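Local coordinates for protein pectinesterase 1 (Solanum lycopersicum, PDB 1XG2) that hydrolyses the methyl esters of cell-wall pectin, releasing methanol and leaving de-esterified polygalacturonate, and may prepare fruit walls for softening during ripening, at residues S234-L239 with P267-S272. Residues are numbered along the deposited sequence; the frame is centred on the assembly and turned at random.
Sequences SYLGGL and PGAGTS
Gly268 N donates to Leu236 O (2.9 Å, 159° at the hydrogen), tying the loop that follows strand 258-262 to strand 235-236, the last strand of one parallel sheet of the right-handed parallel beta-helix. The donor stands above the carbonyl plane, 44° out of it. Gly268 CA adds a C-H...O contact to Gly237 O at 3.3 Å. On one flank, the phenol end of Tyr235 meets the Pro267 ring obliquely, OH lying 3.3 Å from Pro267 CD. A chi1 of 174° sets Tyr235 CG opposite the backbone N, and the far end of the ring comes up to the proline. An alanine here would remove ring and hydroxyl, and is likely to leave Pro267 CD without its aromatic neighbour. Leu236 packs on the Gly268-Ala269 backbone, its CB 3.9 Å from Ala269 N, while its side chain also touches Leu219 of strand 217-220. Further out, backbone bonds from Tyr235 and Gly237 to Ile202 hold the strand against the preceding coil; the Asn265 backbone hydrogen-bonds to those of Ser234 and Leu236, and Arg274 NH2 reaches Gly268 O. That same Gly268 O lies 3.8 Å from Leu236 CD2.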
# COMPACT_ATOMS: atom_id res chain seq x y z
N SER A 234 18.09 -7.94 8.78
CA SER A 234 17.06 -8.18 9.78
C SER A 234 17.30 -9.49 10.52
O SER A 234 17.99 -10.39 10.03
CB SER A 234 15.67 -8.22 9.13
OG SER A 234 15.31 -6.97 8.57
N TYR A 235 16.73 -9.56 11.72
CA TYR A 235 16.73 -10.77 12.51
C TYR A 235 15.50 -11.57 12.16
O TYR A 235 14.39 -11.06 12.21
CB TYR A 235 16.74 -10.44 14.00
CG TYR A 235 16.59 -11.65 14.90
CD1 TYR A 235 17.72 -12.29 15.42
CD2 TYR A 235 15.34 -12.16 15.24
CE1 TYR A 235 17.60 -13.41 16.24
CE2 TYR A 235 15.21 -13.29 16.06
CZ TYR A 235 16.35 -13.89 16.56
OH TYR A 235 16.24 -15.00 17.37
N LEU A 236 15.72 -12.83 11.80
CA LEU A 236 14.65 -13.77 11.49
C LEU A 236 14.64 -14.88 12.53
O LEU A 236 15.62 -15.62 12.67
CB LEU A 236 14.89 -14.37 10.10
CG LEU A 236 14.41 -13.55 8.90
CD1 LEU A 236 14.96 -12.16 8.95
CD2 LEU A 236 14.78 -14.22 7.58
N GLY A 237 13.53 -14.99 13.27
CA GLY A 237 13.36 -16.02 14.28
C GLY A 237 13.20 -17.40 13.67
O GLY A 237 13.04 -17.54 12.45
N GLY A 238 13.25 -18.43 14.51
CA GLY A 238 13.10 -19.80 14.05
C GLY A 238 11.73 -20.11 13.48
O GLY A 238 11.54 -21.15 12.84
N LEU A 239 10.76 -19.22 13.68
CA LEU A 239 9.43 -19.39 13.10
C LEU A 239 9.44 -19.41 11.58
O LEU A 239 8.52 -19.97 10.96
CB LEU A 239 8.47 -18.30 13.59
CG LEU A 239 8.51 -16.94 12.87
CD1 LEU A 239 7.26 -16.14 13.19
CD2 LEU A 239 9.74 -16.17 13.24
N PRO A 267 18.15 -17.45 13.78
CA PRO A 267 17.93 -18.89 13.52
C PRO A 267 17.09 -19.20 12.28
O PRO A 267 17.16 -20.32 11.79
CB PRO A 267 17.20 -19.39 14.78
CG PRO A 267 17.31 -18.31 15.79
CD PRO A 267 17.59 -17.03 15.08
N GLY A 268 16.30 -18.25 11.78
CA GLY A 268 15.54 -18.46 10.56
C GLY A 268 16.14 -17.86 9.29
O GLY A 268 15.49 -17.89 8.25
N ALA A 269 17.36 -17.34 9.37
CA ALA A 269 17.99 -16.59 8.26
C ALA A 269 18.76 -17.44 7.25
O ALA A 269 19.12 -16.94 6.17
CB ALA A 269 18.89 -15.52 8.82
N GLY A 270 19.04 -18.70 7.59
CA GLY A 270 19.72 -19.61 6.67
C GLY A 270 18.94 -19.79 5.38
O GLY A 270 17.72 -19.96 5.40
N THR A 271 19.65 -19.77 4.25
CA THR A 271 19.00 -19.80 2.94
C THR A 271 19.23 -21.08 2.13
O THR A 271 18.77 -21.17 0.99
CB THR A 271 19.44 -18.59 2.09
OG1 THR A 271 20.86 -18.56 1.96
CG2 THR A 271 19.11 -17.26 2.79
N SER A 272 19.90 -22.08 2.70
CA SER A 272 20.27 -23.28 1.94
C SER A 272 19.09 -24.17 1.57
O SER A 272 19.21 -25.01 0.69
CB SER A 272 21.30 -24.09 2.72
OG SER A 272 20.66 -24.77 3.79